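Local coordinates for protein lombricine kinase (Urechis caupo, PDB 3JPZ) that catalyses the reversible transfer of a phosphoryl group from ATP to the guanidino compound lombricine, forming the phosphagen phospholombricine, as a member of the ATP:guanido phosphotransferase family, at residues 46-54 / 186-194. Numbering follows the deposited sequence.
Sequences KVIQPSVDN and GHLMVNSAS. With NO3 (nitrate ion), chain C; NO3 (nitrate ion), chain D.
Asn191 lays its CB against the carboxylate of Asp53, 3.2 Å from OD2, and the two side chains run past one another in opposite directions with amide and carboxylate planes 62° apart. The compact asparagine suits this place because its ND2 can donate to two partners: O1 of one nitrate at 2.9 Å and a water that also bonds Pro50 O. A second water joins Asp53 OD2 to Asn191 O. Pro50, lacking an N-H, fits the kink of its helix and packs the CB and CG side of its ring against Leu188, CB lying 3.9 Å from CD1. One turn earlier in the helix, Lys46 starts with CG anti to its backbone N (chi1 178°) and carries NZ to Ser192 O at 2.9 Å, well above the carbonyl plane; Pro131 O takes another of its protons. That carbonyl belongs to a helix end closed by a Schellman motif, with Ala193 at positive phi. At the other end, an oxygen of the same nitrate, probably from the crystallisation liquor, sits over one face of the His187 ring. Segments 46-53, part of N-terminal-domain helix 44-53, and 187-191 of the catalytic domain thus meet at 126°, while helices 20-24 and 73-83 pack on Ile48 and Asp197 of the second subunit bonds Gln49 and Asp53.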
loop_
_atom_site.group_PDB
_atom_site.type_symbol
_atom_site.label_atom_id
_atom_site.label_comp_id
_atom_site.label_asym_id
_atom_site.label_seq_id
_atom_site.Cartn_x
_atom_site.Cartn_y
_atom_site.Cartn_z
ATOM N N LYS A 46 -0.931 9.273 10.903
ATOM C CA LYS A 46 -1.900 8.405 10.238
ATOM C C LYS A 46 -2.870 9.180 9.339
ATOM O O LYS A 46 -3.106 8.800 8.196
ATOM C CB LYS A 46 -2.717 7.629 11.275
ATOM C CG LYS A 46 -3.786 6.751 10.652
ATOM C CD LYS A 46 -3.163 5.606 9.890
ATOM C CE LYS A 46 -4.168 4.902 9.025
ATOM N NZ LYS A 46 -3.557 3.715 8.352
ATOM N N VAL A 47 -3.463 10.251 9.855
ATOM C CA VAL A 47 -4.509 10.921 9.093
ATOM C C VAL A 47 -3.934 11.723 7.933
ATOM O O VAL A 47 -4.642 12.021 6.975
ATOM C CB VAL A 47 -5.389 11.823 9.971
ATOM C CG1 VAL A 47 -5.962 11.015 11.129
ATOM C CG2 VAL A 47 -4.604 13.039 10.472
ATOM N N ILE A 48 -2.648 12.050 7.997
ATOM C CA ILE A 48 -2.043 12.839 6.918
ATOM C C ILE A 48 -1.170 12.014 5.986
ATOM O O ILE A 48 -0.648 12.537 5.001
ATOM C CB ILE A 48 -1.202 14.008 7.461
ATOM C CG1 ILE A 48 0.048 13.485 8.169
ATOM C CG2 ILE A 48 -2.038 14.876 8.387
ATOM C CD1 ILE A 48 1.102 14.523 8.367
ATOM N N GLN A 49 -1.007 10.731 6.279
ATOM C CA GLN A 49 -0.126 9.886 5.467
ATOM C C GLN A 49 -0.360 10.031 3.960
ATOM O O GLN A 49 0.588 10.240 3.207
ATOM C CB GLN A 49 -0.250 8.418 5.853
ATOM C CG GLN A 49 0.748 7.533 5.113
ATOM C CD GLN A 49 2.187 7.891 5.419
ATOM O OE1 GLN A 49 2.625 7.799 6.555
ATOM N NE2 GLN A 49 2.933 8.304 4.397
ATOM N N PRO A 50 -1.618 9.903 3.511
ATOM C CA PRO A 50 -1.905 10.001 2.074
ATOM C C PRO A 50 -1.376 11.295 1.459
ATOM O O PRO A 50 -0.924 11.303 0.312
ATOM C CB PRO A 50 -3.433 9.988 2.018
ATOM C CG PRO A 50 -3.852 9.298 3.271
ATOM C CD PRO A 50 -2.835 9.667 4.304
ATOM N N SER A 51 -1.445 12.368 2.239
ATOM C CA SER A 51 -1.029 13.689 1.775
ATOM C C SER A 51 0.470 13.739 1.488
ATOM O O SER A 51 0.930 14.556 0.695
ATOM C CB SER A 51 -1.393 14.756 2.810
ATOM O OG SER A 51 -0.513 14.723 3.917
ATOM N N VAL A 52 1.228 12.856 2.120
ATOM C CA VAL A 52 2.660 12.819 1.921
ATOM C C VAL A 52 3.035 11.935 0.725
ATOM O O VAL A 52 3.853 12.338 -0.109
ATOM C CB VAL A 52 3.379 12.326 3.198
ATOM C CG1 VAL A 52 4.880 12.582 3.107
ATOM C CG2 VAL A 52 2.799 13.012 4.424
ATOM N N ASP A 53 2.430 10.748 0.637
ATOM C CA ASP A 53 2.749 9.772 -0.412
ATOM C C ASP A 53 2.406 10.275 -1.808
ATOM O O ASP A 53 3.132 10.022 -2.775
ATOM C CB ASP A 53 1.975 8.477 -0.192
ATOM C CG ASP A 53 2.327 7.794 1.117
ATOM O OD1 ASP A 53 3.509 7.815 1.511
ATOM O OD2 ASP A 53 1.413 7.233 1.748
ATOM N N ASN A 54 1.275 10.962 -1.899
ATOM C CA ASN A 54 0.744 11.419 -3.167
ATOM C C ASN A 54 1.201 12.849 -3.413
ATOM O O ASN A 54 0.999 13.723 -2.576
ATOM C CB ASN A 54 -0.788 11.328 -3.142
ATOM C CG ASN A 54 -1.419 11.581 -4.504
ATOM O OD1 ASN A 54 -0.730 11.886 -5.473
ATOM N ND2 ASN A 54 -2.739 11.456 -4.575
ATOM N N GLY A 186 -6.649 2.922 -5.742
ATOM C CA GLY A 186 -6.420 4.353 -5.680
ATOM C C GLY A 186 -5.436 4.698 -4.582
ATOM O O GLY A 186 -5.362 4.017 -3.557
ATOM N N HIS A 187 -4.674 5.763 -4.791
ATOM C CA HIS A 187 -3.701 6.202 -3.802
ATOM C C HIS A 187 -4.341 6.396 -2.426
ATOM O O HIS A 187 -3.759 6.028 -1.408
ATOM C CB HIS A 187 -3.056 7.507 -4.254
ATOM C CG HIS A 187 -2.299 7.386 -5.537
ATOM N ND1 HIS A 187 -1.354 6.404 -5.749
ATOM C CD2 HIS A 187 -2.338 8.127 -6.671
ATOM C CE1 HIS A 187 -0.843 6.545 -6.961
ATOM N NE2 HIS A 187 -1.424 7.581 -7.542
ATOM N N LEU A 188 -5.536 6.975 -2.383
ATOM C CA LEU A 188 -6.140 7.284 -1.090
ATOM C C LEU A 188 -6.313 6.032 -0.238
ATOM O O LEU A 188 -5.895 5.984 0.922
ATOM C CB LEU A 188 -7.499 7.954 -1.255
ATOM C CG LEU A 188 -8.117 8.283 0.102
ATOM C CD1 LEU A 188 -7.114 9.061 0.967
ATOM C CD2 LEU A 188 -9.428 9.056 -0.052
ATOM N N MET A 189 -6.955 5.033 -0.829
ATOM C CA MET A 189 -7.322 3.807 -0.137
ATOM C C MET A 189 -6.097 2.923 0.120
ATOM O O MET A 189 -6.007 2.223 1.129
ATOM C CB MET A 189 -8.359 3.052 -0.974
ATOM C CG MET A 189 -9.745 3.657 -0.907
ATOM S SD MET A 189 -10.429 3.466 0.762
ATOM C CE MET A 189 -11.002 1.778 0.672
ATOM N N VAL A 190 -5.146 2.956 -0.798
ATOM C CA VAL A 190 -3.931 2.170 -0.630
ATOM C C VAL A 190 -3.046 2.792 0.447
ATOM O O VAL A 190 -2.726 2.170 1.460
ATOM C CB VAL A 190 -3.150 2.066 -1.951
ATOM C CG1 VAL A 190 -1.753 1.517 -1.705
ATOM C CG2 VAL A 190 -3.899 1.181 -2.938
ATOM N N ASN A 191 -2.662 4.038 0.222
ATOM C CA ASN A 191 -1.734 4.720 1.102
ATOM C C ASN A 191 -2.285 4.914 2.526
ATOM O O ASN A 191 -1.521 5.113 3.465
ATOM C CB ASN A 191 -1.335 6.059 0.478
ATOM C CG ASN A 191 -0.579 5.892 -0.841
ATOM O OD1 ASN A 191 0.141 4.920 -1.041
ATOM N ND2 ASN A 191 -0.736 6.848 -1.732
ATOM N N SER A 192 -3.603 4.858 2.690
ATOM C CA SER A 192 -4.202 4.966 4.026
ATOM C C SER A 192 -4.302 3.606 4.721
ATOM O O SER A 192 -4.898 3.486 5.794
ATOM C CB SER A 192 -5.593 5.610 3.950
ATOM O OG SER A 192 -6.497 4.808 3.214
ATOM N N ALA A 193 -3.706 2.594 4.106
ATOM C CA ALA A 193 -3.827 1.220 4.568
ATOM C C ALA A 193 -5.289 0.849 4.736
ATOM O O ALA A 193 -5.640 0.095 5.634
ATOM C CB ALA A 193 -3.079 1.030 5.881
ATOM N N SER A 194 -6.145 1.376 3.867
ATOM C CA SER A 194 -7.564 1.075 3.950
ATOM C C SER A 194 -7.929 -0.202 3.206
ATOM O O SER A 194 -9.082 -0.617 3.223
ATOM C CB SER A 194 -8.390 2.249 3.433
ATOM O OG SER A 194 -8.402 3.303 4.376
HETATM N N NO3 C . 1.417 7.557 -4.307
HETATM O O1 NO3 C . 1.602 6.517 -3.404
HETATM O O2 NO3 C . 0.360 8.436 -4.091
HETATM O O3 NO3 C . 2.274 7.723 -5.406
HETATM N N NO3 D . -5.043 10.938 -1.783
HETATM O O1 NO3 D . -4.244 9.972 -2.396
HETATM O O2 NO3 D . -4.475 11.823 -0.858
HETATM O O3 NO3 D . -6.402 11.021 -2.102
HETATM O O HOH W 1 -1.570 4.760 6.333
HETATM O O HOH W 2 -2.357 9.171 -0.935
HETATM O O HOH W 3 1.374 4.852 2.914
#